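Local coordinates for protein DNA double-strand break repair nuclease NurA (Sulfolobus solfataricus, PDB 2YGK) that processes DNA ends as a manganese-dependent homodimeric nuclease and, in complex with the HerA helicase, probably drives end resection in double-strand break repair, at residues A104-R107 with I108-L111; D133-L136 with S137-I140; V186-I189 with I190-Y193; V278-K281 with I282-I286; L302-A305 with H306-R310. All coordinates share one frame; numbering follows the deposited sequence.

From the N terminus the five contacts follow one another in series, none nesting inside or crossing another, and each is local, between residues a few positions apart. Contact 1 is the first turns of helix 104-123, beside strands 70-82 and 85-98. Contact 2 closes the turn from strand 129-133 into helix 136-140 and carries a manganese ligand. Contact 3, in the C-terminal part of helix 171-193, meets it where Leu-136 CD1 lies 4.2 Å from Val-186 CG1. Contact 4 starts helix 280-291 on the far side of the chain's centre from contact 1. Contact 5, on helix 300-309, returns to the metal, with Leu-302 CD2 4.2 Å from Asp-133 CB.

Contact 1: residues A104-R107 with I108-L111; sequences AQER and ISLL
The first two turns of helix 104-123, which packs against the mixed sheet of this RNase H-clan nuclease domain, bring residues 104-107 against residues 108-111. Four backbone bonds of the i to i+4 pattern define the geometry; that from Leu-110 N to Glu-106 O, at 2.8 Å, is the straightest, with an N-H...O angle of 161°. Ser-109 adds a side-chain hydroxyl to this set of bonds. Its OG, at chi1 46°, lies between its own backbone N and carbonyl carbon, and from there turns back over the preceding turn. Ser-109 OG sits 2.9 Å from Glu-106 O and 3.1 Å from Gln-105 O, two acceptors within range of one hydroxyl proton. Glu-106 and Leu-110 run side by side in the same direction: the extended glutamate brings OE2 to 3.9 Å from Leu-110 CD1, an alongside contact of carboxylate and methyl rather than a polar bond. On another side of the helix Ile-108 folds its CG1 branch back along the turn, CG1 being 3.2 Å from Ala-104 O. The Ile-108 side chain also touches Ile-70, Tyr-72 and Val-74 of strand 70-82, whereas Leu-110 faces Met-179 and Asn-182 of helix 171-193. Polar links to the sheet come from Arg-107, in a cation-pi contact with Phe-98, and from Gln-105 NE2, which donates to Gly-63 O. The chemistry implies that the Ser-109 hydroxyl, with two carbonyl oxygens in range, stays folded against the backbone instead of reaching outward.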
loop_
_atom_site.group_PDB
_atom_site.type_symbol
_atom_site.label_atom_id
_atom_site.label_comp_id
_atom_site.label_asym_id
_atom_site.label_seq_id
_atom_site.Cartn_x
_atom_site.Cartn_y
_atom_site.Cartn_z
ATOM N N ALA A 104 0.475 -2.683 -10.793
ATOM C CA ALA A 104 -0.947 -2.988 -10.939
ATOM C C ALA A 104 -1.855 -2.169 -10.009
ATOM O O ALA A 104 -2.882 -1.633 -10.448
ATOM C CB ALA A 104 -1.179 -4.470 -10.723
ATOM N N GLN A 105 -1.486 -2.050 -8.737
ATOM C CA GLN A 105 -2.263 -1.186 -7.833
ATOM C C GLN A 105 -2.246 0.283 -8.264
ATOM O O GLN A 105 -3.207 1.004 -8.065
ATOM C CB GLN A 105 -1.778 -1.306 -6.379
ATOM C CG GLN A 105 -1.952 -2.718 -5.788
ATOM C CD GLN A 105 -3.401 -3.108 -5.627
ATOM O OE1 GLN A 105 -4.266 -2.264 -5.373
ATOM N NE2 GLN A 105 -3.674 -4.379 -5.765
ATOM N N GLU A 106 -1.145 0.718 -8.848
ATOM C CA GLU A 106 -1.014 2.095 -9.258
ATOM C C GLU A 106 -1.824 2.332 -10.557
ATOM O O GLU A 106 -2.579 3.323 -10.672
ATOM C CB GLU A 106 0.465 2.447 -9.427
ATOM C CG GLU A 106 0.720 3.918 -9.167
ATOM C CD GLU A 106 1.974 4.457 -9.816
ATOM O OE1 GLU A 106 2.943 3.680 -10.002
ATOM O OE2 GLU A 106 1.969 5.682 -10.124
ATOM N N ARG A 107 -1.720 1.403 -11.512
ATOM C CA ARG A 107 -2.539 1.521 -12.699
ATOM C C ARG A 107 -4.015 1.559 -12.329
ATOM O O ARG A 107 -4.777 2.296 -12.946
ATOM C CB ARG A 107 -2.296 0.393 -13.710
ATOM C CG ARG A 107 -0.840 0.160 -14.014
ATOM C CD ARG A 107 -0.584 -0.513 -15.335
ATOM N NE ARG A 107 -1.083 -1.881 -15.417
ATOM C CZ ARG A 107 -0.548 -2.912 -14.792
ATOM N NH1 ARG A 107 0.510 -2.738 -13.996
ATOM N NH2 ARG A 107 -1.095 -4.109 -14.949
ATOM N N ILE A 108 -4.433 0.747 -11.358
ATOM C CA ILE A 108 -5.838 0.700 -11.018
ATOM C C ILE A 108 -6.240 2.090 -10.538
ATOM O O ILE A 108 -7.268 2.624 -10.962
ATOM C CB ILE A 108 -6.175 -0.309 -9.924
ATOM C CG1 ILE A 108 -6.067 -1.743 -10.453
ATOM C CG2 ILE A 108 -7.592 -0.088 -9.407
ATOM C CD1 ILE A 108 -5.837 -2.782 -9.345
ATOM N N SER A 109 -5.431 2.675 -9.664
ATOM C CA SER A 109 -5.797 3.958 -9.105
ATOM C C SER A 109 -5.763 5.064 -10.152
ATOM O O SER A 109 -6.597 5.943 -10.122
ATOM C CB SER A 109 -4.958 4.305 -7.870
ATOM O OG SER A 109 -3.597 4.062 -8.088
ATOM N N LEU A 110 -4.799 5.017 -11.070
ATOM C CA LEU A 110 -4.704 6.021 -12.120
ATOM C C LEU A 110 -5.897 5.890 -13.055
ATOM O O LEU A 110 -6.401 6.878 -13.579
ATOM C CB LEU A 110 -3.406 5.867 -12.918
ATOM C CG LEU A 110 -2.177 6.341 -12.145
ATOM C CD1 LEU A 110 -0.870 5.848 -12.767
ATOM C CD2 LEU A 110 -2.156 7.827 -12.022
ATOM N N LEU A 111 -6.328 4.661 -13.293
ATOM C CA LEU A 111 -7.530 4.421 -14.062
ATOM C C LEU A 111 -8.746 5.035 -13.360
ATOM O O LEU A 111 -9.575 5.697 -13.999
ATOM C CB LEU A 111 -7.691 2.944 -14.272
ATOM C CG LEU A 111 -8.900 2.407 -15.018
ATOM C CD1 LEU A 111 -9.275 3.238 -16.240
ATOM C CD2 LEU A 111 -8.581 0.949 -15.394
#

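Contact 2: residues D133-L136 with S137-I140; sequences DGSL and SKKI. With MN (manganese (II) ion), chain C.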
loop_
_atom_site.group_PDB
_atom_site.type_symbol
_atom_site.label_atom_id
_atom_site.label_comp_id
_atom_site.label_asym_id
_atom_site.label_seq_id
_atom_site.Cartn_x
_atom_site.Cartn_y
_atom_site.Cartn_z
ATOM N N ASP A 133 -12.061 15.571 -4.962
ATOM C CA ASP A 133 -11.504 14.985 -3.759
ATOM C C ASP A 133 -10.041 14.661 -3.977
ATOM O O ASP A 133 -9.718 13.799 -4.750
ATOM C CB ASP A 133 -12.243 13.703 -3.427
ATOM C CG ASP A 133 -11.675 13.008 -2.222
ATOM O OD1 ASP A 133 -11.577 13.634 -1.177
ATOM O OD2 ASP A 133 -11.339 11.832 -2.297
ATOM N N GLY A 134 -9.157 15.354 -3.295
ATOM C CA GLY A 134 -7.743 15.246 -3.553
ATOM C C GLY A 134 -7.081 16.547 -3.971
ATOM O O GLY A 134 -7.706 17.443 -4.539
ATOM N N SER A 135 -5.778 16.624 -3.732
ATOM C CA SER A 135 -5.012 17.833 -4.038
ATOM C C SER A 135 -4.665 17.963 -5.515
ATOM O O SER A 135 -4.536 16.957 -6.224
ATOM C CB SER A 135 -3.718 17.789 -3.280
ATOM O OG SER A 135 -3.045 16.572 -3.641
ATOM N N LEU A 136 -4.468 19.201 -5.962
ATOM C CA LEU A 136 -3.992 19.455 -7.322
ATOM C C LEU A 136 -2.677 18.694 -7.578
ATOM O O LEU A 136 -2.574 17.952 -8.521
ATOM C CB LEU A 136 -3.820 20.973 -7.558
ATOM C CG LEU A 136 -3.547 21.483 -8.982
ATOM C CD1 LEU A 136 -4.485 20.817 -10.007
ATOM C CD2 LEU A 136 -3.666 22.998 -9.064
ATOM N N SER A 137 -1.703 18.868 -6.700
ATOM C CA SER A 137 -0.390 18.236 -6.829
ATOM C C SER A 137 -0.520 16.750 -7.003
ATOM O O SER A 137 0.126 16.205 -7.856
ATOM C CB SER A 137 0.496 18.525 -5.596
ATOM O OG SER A 137 -0.274 18.569 -4.349
ATOM N N LYS A 138 -1.364 16.087 -6.219
ATOM C CA LYS A 138 -1.444 14.633 -6.314
ATOM C C LYS A 138 -2.157 14.155 -7.586
ATOM O O LYS A 138 -1.762 13.159 -8.166
ATOM C CB LYS A 138 -2.019 13.985 -5.031
ATOM C CG LYS A 138 -0.889 13.514 -4.023
ATOM C CD LYS A 138 -1.391 13.225 -2.580
ATOM C CE LYS A 138 -0.240 13.262 -1.535
ATOM N NZ LYS A 138 -0.699 13.664 -0.138
ATOM N N LYS A 139 -3.193 14.867 -8.014
ATOM C CA LYS A 139 -3.955 14.502 -9.223
ATOM C C LYS A 139 -3.119 14.639 -10.494
ATOM O O LYS A 139 -3.290 13.865 -11.450
ATOM C CB LYS A 139 -5.195 15.373 -9.367
ATOM C CG LYS A 139 -6.260 15.137 -8.310
ATOM C CD LYS A 139 -7.143 13.951 -8.628
ATOM C CE LYS A 139 -7.777 13.320 -7.377
ATOM N NZ LYS A 139 -9.235 13.615 -7.291
ATOM N N ILE A 140 -2.232 15.633 -10.494
ATOM C CA ILE A 140 -1.329 15.868 -11.604
ATOM C C ILE A 140 -0.308 14.763 -11.742
ATOM O O ILE A 140 0.096 14.463 -12.845
ATOM C CB ILE A 140 -0.576 17.195 -11.426
ATOM C CG1 ILE A 140 -1.406 18.340 -11.991
ATOM C CG2 ILE A 140 0.815 17.146 -12.095
ATOM C CD1 ILE A 140 -0.642 19.599 -12.096
HETATM MN MN MN C . -10.874 9.785 -3.641
#
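Asp-133 OD2 binds the manganese ion at 2.5 Å, and Asp-58 supplies a second carboxylate ligand from the neighbouring strand 54-65, an acidic metal site consistent with the RNase H clan. The turn behind this ligand is an N-capped helix start that follows strand 129-133. One shell out, Lys-139 of the helix reaches back to the ligand's own backbone: NZ donates to Asp-133 O at 2.6 Å, approaching from 43° above the carbonyl plane. Bends at chi2 (-82°) and chi4 (108°) curl the lysine chain round to that oxygen, and the same ammonium forms a salt bridge with Glu-116. Lys-139 NZ stays 5.7 Å from Asp-133 OD2 and does not touch it; the lysine thus holds the backbone behind the metal ligand, not the ligating oxygen.

Further out, Ser-135 is the N-cap. Its OG accepts from Lys-138 N at 3.1 Å, while its carbonyl takes Lys-139 N in the first helical bond. Gly-134 comes just before the cap, its CA beside Lys-139 CE, and its backbone bonds to Ile-200 of strand 197-201. Leu-136 N donates to Asp-273 OD2, which ties the helix start to strand 270-275. On the apolar side Leu-136 leans along the next turn, its CD1 4.4 Å from Ile-140 CG1.

Contact 3: residues V186-I189 with I190-Y193; sequences VSKI and IEEY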
loop_
_atom_site.group_PDB
_atom_site.type_symbol
_atom_site.label_atom_id
_atom_site.label_comp_id
_atom_site.label_asym_id
_atom_site.label_seq_id
_atom_site.Cartn_x
_atom_site.Cartn_y
_atom_site.Cartn_z
ATOM N N VAL A 186 -6.532 16.950 -16.437
ATOM C CA VAL A 186 -6.507 18.118 -15.529
ATOM C C VAL A 186 -6.408 19.356 -16.380
ATOM O O VAL A 186 -7.107 20.325 -16.142
ATOM C CB VAL A 186 -5.309 18.104 -14.580
ATOM C CG1 VAL A 186 -5.126 19.445 -13.925
ATOM C CG2 VAL A 186 -5.486 17.004 -13.538
ATOM N N SER A 187 -5.545 19.312 -17.385
ATOM C CA SER A 187 -5.297 20.502 -18.199
ATOM C C SER A 187 -6.531 21.023 -18.914
ATOM O O SER A 187 -6.678 22.228 -19.066
ATOM C CB SER A 187 -4.205 20.240 -19.232
ATOM O OG SER A 187 -2.990 20.020 -18.557
ATOM N N LYS A 188 -7.404 20.123 -19.354
ATOM C CA LYS A 188 -8.643 20.531 -19.990
ATOM C C LYS A 188 -9.572 21.167 -18.964
ATOM O O LYS A 188 -10.209 22.175 -19.237
ATOM C CB LYS A 188 -9.319 19.354 -20.692
ATOM C CG LYS A 188 -8.457 18.798 -21.843
ATOM C CD LYS A 188 -9.201 18.720 -23.199
ATOM C CE LYS A 188 -9.540 20.110 -23.784
ATOM N NZ LYS A 188 -8.447 20.698 -24.623
ATOM N N ILE A 189 -9.617 20.577 -17.772
ATOM C CA ILE A 189 -10.479 21.057 -16.702
ATOM C C ILE A 189 -10.109 22.498 -16.299
ATOM O O ILE A 189 -10.962 23.352 -16.192
ATOM C CB ILE A 189 -10.433 20.111 -15.518
ATOM C CG1 ILE A 189 -11.049 18.765 -15.911
ATOM C CG2 ILE A 189 -11.192 20.680 -14.346
ATOM C CD1 ILE A 189 -10.722 17.603 -14.929
ATOM N N ILE A 190 -8.821 22.734 -16.129
ATOM C CA ILE A 190 -8.294 24.029 -15.784
ATOM C C ILE A 190 -8.647 25.053 -16.822
ATOM O O ILE A 190 -9.079 26.145 -16.491
ATOM C CB ILE A 190 -6.764 24.025 -15.659
ATOM C CG1 ILE A 190 -6.312 23.067 -14.557
ATOM C CG2 ILE A 190 -6.257 25.428 -15.327
ATOM C CD1 ILE A 190 -6.930 23.368 -13.202
ATOM N N GLU A 191 -8.487 24.726 -18.082
ATOM C CA GLU A 191 -8.802 25.727 -19.102
ATOM C C GLU A 191 -10.306 25.981 -19.306
ATOM O O GLU A 191 -10.681 27.081 -19.649
ATOM C CB GLU A 191 -8.097 25.442 -20.428
ATOM C CG GLU A 191 -8.599 24.233 -21.170
ATOM C CD GLU A 191 -7.956 24.094 -22.536
ATOM O OE1 GLU A 191 -7.779 25.136 -23.216
ATOM O OE2 GLU A 191 -7.631 22.946 -22.917
ATOM N N GLU A 192 -11.154 24.991 -19.077
ATOM C CA GLU A 192 -12.586 25.176 -19.244
ATOM C C GLU A 192 -13.201 25.788 -17.965
ATOM O O GLU A 192 -14.216 26.515 -18.015
ATOM C CB GLU A 192 -13.250 23.830 -19.613
ATOM C CG GLU A 192 -14.786 23.794 -19.475
ATOM C CD GLU A 192 -15.454 22.571 -20.132
ATOM O OE1 GLU A 192 -14.751 21.666 -20.660
ATOM O OE2 GLU A 192 -16.709 22.534 -20.134
ATOM N N TYR A 193 -12.601 25.519 -16.814
ATOM C CA TYR A 193 -13.237 25.910 -15.576
ATOM C C TYR A 193 -12.382 26.760 -14.664
ATOM O O TYR A 193 -12.773 26.976 -13.524
ATOM C CB TYR A 193 -13.681 24.681 -14.821
ATOM C CG TYR A 193 -14.637 23.793 -15.556
ATOM C CD1 TYR A 193 -15.963 24.159 -15.720
ATOM C CD2 TYR A 193 -14.229 22.556 -16.046
ATOM C CE1 TYR A 193 -16.877 23.325 -16.378
ATOM C CE2 TYR A 193 -15.136 21.710 -16.704
ATOM C CZ TYR A 193 -16.462 22.113 -16.862
ATOM O OH TYR A 193 -17.356 21.294 -17.506
#
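The Tyr-193 ring carries Glu-192 CG on one face, 3.4 Å above the plane and over the ring centre, so the methylene chain of its sequence neighbour lies flat across it. At the ring edge, near the plane, is the carbonyl oxygen of Ile-189, 3.4 Å from Tyr-193 CD2. The CG2 branch of Ile-189 approaches the same edge atom, 4.0 Å from CD2, with the two side chains meeting at a slant. That carbonyl also accepts Tyr-193 N at 2.8 Å, although the N-H...O angle is only 139°, and Glu-192 N makes a weak second bond to it.

One turn earlier, Val-186 and Ile-190 lie alongside each other with CG1 to CG1 at 3.9 Å. On the exposed side Lys-188 NZ and Glu-191 OE2 form a salt bridge at 2.9 Å. The lysine bends at three successive torsions, whereas the glutamate starts from chi1 69°, which carries its chain back over the preceding turn. NZ meets OE2 from 36° above the carboxylate plane. Glu-247 stands close to both groups, a weak long ion pair for the lysine and a like charge for the glutamate.

Ile-189 also packs on Leu-117, Ala-120 and Leu-121 of helix 104-123. Apolar i to i+4 pairs toward the protein and an i to i+3 ion pair toward solvent are the pattern of an amphipathic helix, here the C-terminal part of helix 171-193.

Contact 4: residues V278-K281 with I282-I286; sequences VDEK and IVKEI
Val-278 spreads its two methyls over the start of helix 280-291: CG1 lies 3.7 Å from Val-283 CG2, the two side chains crossing at about a right angle, and CG2 lies 4.0 Å from Ile-282 CG2. Next to this patch Asp-279 is the N-cap. With chi1 at 65° its carboxylate turns back toward the first turn, where OD1 takes Ile-282 N at 2.7 Å. The bond is nearly straight, 175° at the hydrogen, and arrives almost along the C-O direction of the carboxylate. The Ile-282 side chain crosses the capping group, CG1 being 3.5 Å from OD1.

Glu-280 and Lys-284 extend side by side, one turn apart. OE1 and NZ form a rather long salt bridge of 3.5 Å, and a water completes the link by donating to OE1 and accepting from NZ at 2.9 Å. Glu-285 OE2 instead lies against the Lys-281 methylenes, 3.6 Å from Lys-281 CE, with Lys-281 NZ 4.6 Å off, beyond a salt bridge.

Val-278 also touches Leu-232, and Val-283 Phe-229, both of strand 228-236. A negative carboxylate at the N-terminal end probably interacts favourably with the helix dipole, while the water-bridged pair implies an ionic link partly shared with solvent.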
loop_
_atom_site.group_PDB
_atom_site.type_symbol
_atom_site.label_atom_id
_atom_site.label_comp_id
_atom_site.label_asym_id
_atom_site.label_seq_id
_atom_site.Cartn_x
_atom_site.Cartn_y
_atom_site.Cartn_z
ATOM N N VAL A 278 -6.466 34.558 -5.834
ATOM C CA VAL A 278 -7.613 34.528 -4.972
ATOM C C VAL A 278 -7.283 35.431 -3.810
ATOM O O VAL A 278 -6.134 35.537 -3.437
ATOM C CB VAL A 278 -7.846 33.080 -4.530
ATOM C CG1 VAL A 278 -8.408 33.007 -3.146
ATOM C CG2 VAL A 278 -8.726 32.373 -5.546
ATOM N N ASP A 279 -8.272 36.106 -3.252
ATOM C CA ASP A 279 -8.008 37.040 -2.143
ATOM C C ASP A 279 -8.871 36.716 -0.907
ATOM O O ASP A 279 -9.598 35.720 -0.898
ATOM C CB ASP A 279 -8.208 38.467 -2.621
ATOM C CG ASP A 279 -9.630 38.751 -3.001
ATOM O OD1 ASP A 279 -10.538 38.019 -2.553
ATOM O OD2 ASP A 279 -9.845 39.721 -3.754
ATOM N N GLU A 280 -8.757 37.503 0.153
ATOM C CA GLU A 280 -9.572 37.241 1.329
ATOM C C GLU A 280 -11.047 37.177 0.948
ATOM O O GLU A 280 -11.737 36.253 1.317
ATOM C CB GLU A 280 -9.387 38.300 2.412
ATOM C CG GLU A 280 -8.124 38.140 3.214
ATOM C CD GLU A 280 -8.216 38.704 4.635
ATOM O OE1 GLU A 280 -9.224 39.352 4.990
ATOM O OE2 GLU A 280 -7.262 38.458 5.405
ATOM N N LYS A 281 -11.535 38.168 0.222
ATOM C CA LYS A 281 -12.952 38.216 -0.085
ATOM C C LYS A 281 -13.394 36.918 -0.771
ATOM O O LYS A 281 -14.411 36.322 -0.391
ATOM C CB LYS A 281 -13.248 39.398 -0.990
ATOM C CG LYS A 281 -14.709 39.657 -1.238
ATOM C CD LYS A 281 -14.833 40.804 -2.236
ATOM C CE LYS A 281 -16.250 41.302 -2.361
ATOM N NZ LYS A 281 -16.292 42.370 -3.358
ATOM N N ILE A 282 -12.639 36.484 -1.778
ATOM C CA ILE A 282 -12.984 35.256 -2.488
ATOM C C ILE A 282 -12.995 34.077 -1.517
ATOM O O ILE A 282 -13.975 33.327 -1.478
ATOM C CB ILE A 282 -12.081 35.006 -3.728
ATOM C CG1 ILE A 282 -12.398 36.062 -4.818
ATOM C CG2 ILE A 282 -12.326 33.623 -4.276
ATOM C CD1 ILE A 282 -11.237 36.492 -5.722
ATOM N N VAL A 283 -11.938 33.938 -0.723
ATOM C CA VAL A 283 -11.858 32.887 0.282
ATOM C C VAL A 283 -13.079 32.841 1.209
ATOM O O VAL A 283 -13.619 31.743 1.442
ATOM C CB VAL A 283 -10.583 33.036 1.138
ATOM C CG1 VAL A 283 -10.750 32.403 2.492
ATOM C CG2 VAL A 283 -9.409 32.433 0.414
ATOM N N LYS A 284 -13.501 34.004 1.731
ATOM C CA LYS A 284 -14.678 34.101 2.598
ATOM C C LYS A 284 -15.982 33.781 1.839
ATOM O O LYS A 284 -16.923 33.171 2.405
ATOM C CB LYS A 284 -14.806 35.497 3.217
ATOM C CG LYS A 284 -13.896 35.806 4.391
ATOM C CD LYS A 284 -13.854 37.294 4.681
ATOM C CE LYS A 284 -12.881 37.651 5.818
ATOM N NZ LYS A 284 -12.610 39.106 5.935
ATOM N N GLU A 285 -16.058 34.187 0.574
ATOM C CA GLU A 285 -17.208 33.793 -0.257
ATOM C C GLU A 285 -17.220 32.272 -0.459
ATOM O O GLU A 285 -18.276 31.652 -0.400
ATOM C CB GLU A 285 -17.199 34.499 -1.621
ATOM C CG GLU A 285 -17.433 36.023 -1.563
ATOM C CD GLU A 285 -17.352 36.685 -2.948
ATOM O OE1 GLU A 285 -17.310 35.951 -3.987
ATOM O OE2 GLU A 285 -17.343 37.939 -3.001
ATOM N N ILE A 286 -16.045 31.675 -0.688
ATOM C CA ILE A 286 -15.977 30.235 -0.918
ATOM C C ILE A 286 -16.323 29.461 0.361
ATOM O O ILE A 286 -16.971 28.417 0.293
ATOM C CB ILE A 286 -14.583 29.781 -1.431
ATOM C CG1 ILE A 286 -14.368 30.200 -2.893
ATOM C CG2 ILE A 286 -14.403 28.261 -1.314
ATOM C CD1 ILE A 286 -12.915 29.985 -3.350
HETATM O O HOH W 1 -11.755 40.859 3.734
#

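Contact 5: residues L302-A305 with H306-R310; sequences LLKA and HMDVR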
loop_
_atom_site.group_PDB
_atom_site.type_symbol
_atom_site.label_atom_id
_atom_site.label_comp_id
_atom_site.label_asym_id
_atom_site.label_seq_id
_atom_site.Cartn_x
_atom_site.Cartn_y
_atom_site.Cartn_z
ATOM N N LEU A 302 -19.406 15.917 -1.659
ATOM C CA LEU A 302 -18.278 15.027 -1.698
ATOM C C LEU A 302 -18.505 13.796 -0.828
ATOM O O LEU A 302 -18.338 12.671 -1.277
ATOM C CB LEU A 302 -17.033 15.743 -1.219
ATOM C CG LEU A 302 -16.358 16.531 -2.319
ATOM C CD1 LEU A 302 -15.127 17.222 -1.770
ATOM C CD2 LEU A 302 -15.976 15.597 -3.445
ATOM N N LEU A 303 -18.853 13.987 0.433
ATOM C CA LEU A 303 -19.078 12.832 1.298
ATOM C C LEU A 303 -19.987 11.804 0.630
ATOM O O LEU A 303 -19.784 10.615 0.778
ATOM C CB LEU A 303 -19.644 13.252 2.650
ATOM C CG LEU A 303 -19.911 12.099 3.630
ATOM C CD1 LEU A 303 -18.668 11.235 3.816
ATOM C CD2 LEU A 303 -20.438 12.598 5.009
ATOM N N LYS A 304 -20.969 12.274 -0.113
ATOM C CA LYS A 304 -21.940 11.406 -0.738
ATOM C C LYS A 304 -21.298 10.719 -1.891
ATOM O O LYS A 304 -21.418 9.510 -2.038
ATOM C CB LYS A 304 -23.165 12.178 -1.253
ATOM C CG LYS A 304 -24.210 11.255 -1.885
ATOM C CD LYS A 304 -25.204 12.057 -2.768
ATOM C CE LYS A 304 -26.110 11.121 -3.622
ATOM N NZ LYS A 304 -26.554 9.875 -2.963
ATOM N N ALA A 305 -20.625 11.489 -2.722
ATOM C CA ALA A 305 -19.920 10.914 -3.854
ATOM C C ALA A 305 -19.012 9.810 -3.344
ATOM O O ALA A 305 -18.988 8.703 -3.887
ATOM C CB ALA A 305 -19.126 11.963 -4.576
ATOM N N HIS A 306 -18.302 10.101 -2.262
ATOM C CA HIS A 306 -17.312 9.179 -1.745
ATOM C C HIS A 306 -18.025 7.953 -1.234
ATOM O O HIS A 306 -17.586 6.825 -1.458
ATOM C CB HIS A 306 -16.513 9.844 -0.641
ATOM C CG HIS A 306 -15.512 8.957 0.017
ATOM N ND1 HIS A 306 -14.457 8.391 -0.663
ATOM C CD2 HIS A 306 -15.366 8.570 1.298
ATOM C CE1 HIS A 306 -13.712 7.681 0.166
ATOM N NE2 HIS A 306 -14.239 7.781 1.367
HETATM N N MSE A 307 -19.140 8.132 -0.551
HETATM C CA MSE A 307 -19.761 6.968 0.062
HETATM C C MSE A 307 -20.303 6.016 -1.007
HETATM O O MSE A 307 -20.319 4.789 -0.847
HETATM C CB MSE A 307 -20.858 7.396 1.013
HETATM C CG MSE A 307 -20.337 7.929 2.320
HETATM SE SE MSE A 307 -21.832 8.686 3.326
HETATM C CE MSE A 307 -22.760 6.995 3.698
ATOM N N ASP A 308 -20.753 6.572 -2.108
ATOM C CA ASP A 308 -21.390 5.733 -3.103
ATOM C C ASP A 308 -20.394 4.894 -3.867
ATOM O O ASP A 308 -20.684 3.768 -4.181
ATOM C CB ASP A 308 -22.185 6.607 -4.054
ATOM C CG ASP A 308 -23.402 7.161 -3.408
ATOM O OD1 ASP A 308 -23.809 6.585 -2.393
ATOM O OD2 ASP A 308 -23.974 8.141 -3.915
ATOM N N VAL A 309 -19.222 5.450 -4.160
ATOM C CA VAL A 309 -18.260 4.722 -4.970
ATOM C C VAL A 309 -17.433 3.720 -4.169
ATOM O O VAL A 309 -16.783 2.869 -4.759
ATOM C CB VAL A 309 -17.295 5.678 -5.736
ATOM C CG1 VAL A 309 -18.069 6.432 -6.743
ATOM C CG2 VAL A 309 -16.539 6.607 -4.795
ATOM N N ARG A 310 -17.433 3.857 -2.845
ATOM C CA ARG A 310 -16.584 3.017 -1.991
ATOM C C ARG A 310 -16.868 1.539 -2.231
ATOM O O ARG A 310 -18.014 1.138 -2.408
ATOM C CB ARG A 310 -16.820 3.314 -0.513
ATOM C CG ARG A 310 -15.594 3.093 0.379
ATOM C CD ARG A 310 -15.894 3.507 1.831
ATOM N NE ARG A 310 -16.797 2.532 2.422
ATOM C CZ ARG A 310 -16.426 1.334 2.880
ATOM N NH1 ARG A 310 -15.141 0.962 2.851
ATOM N NH2 ARG A 310 -17.350 0.505 3.377
#
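Helix 300-309 runs through this contact on regular i to i+4 bonds, from His-306 N to Leu-302 O (2.8 Å, 163° at the hydrogen) down to the longer Val-309 N to Ala-305 O (3.3 Å), after which Arg-310 leaves helical angles. Among the side chains, Lys-304 and Asp-308 carry the polar contact. The lysine chain is extended as far as its last torsion, where chi4 of 38° turns the ammonium toward the next turn. NZ then meets Asp-308 OD2 at 3.3 Å, using the syn lone pair of that oxygen, in a salt bridge at the long end of the range. Glu-77 brings a second carboxylate close to Asp-308, so the lysine probably eases repulsion between the two acids.

Leu-303 and the selenomethionine Met-307 make the apolar counterpart. Leu-303 CG lies 3.9 Å from Met-307 SE, while Met-307 CG passes 3.1 Å from Leu-303 O, which places the selenium-bearing chain close along the backbone of the turn before. His-306 directs its ring away from the preceding turn, toward the metal site; its side chain comes within about 5 Å of the manganese ion and touches Asp-58, a ligand of that ion.

Beneath the helix lie three strands of the large sheet: Leu-302 rests on Ala-56 and Ala-305 on Asp-58 of strand 54-65, Ala-305 also on Val-79 of strand 70-82, and Lys-304 and Asp-308 on Thr-88 of strand 85-98. At the C-terminal end Asp-308 and Arg-310 make backbone hydrogen bonds to the second subunit, where Val-309 packs on Ile-2 of that chain.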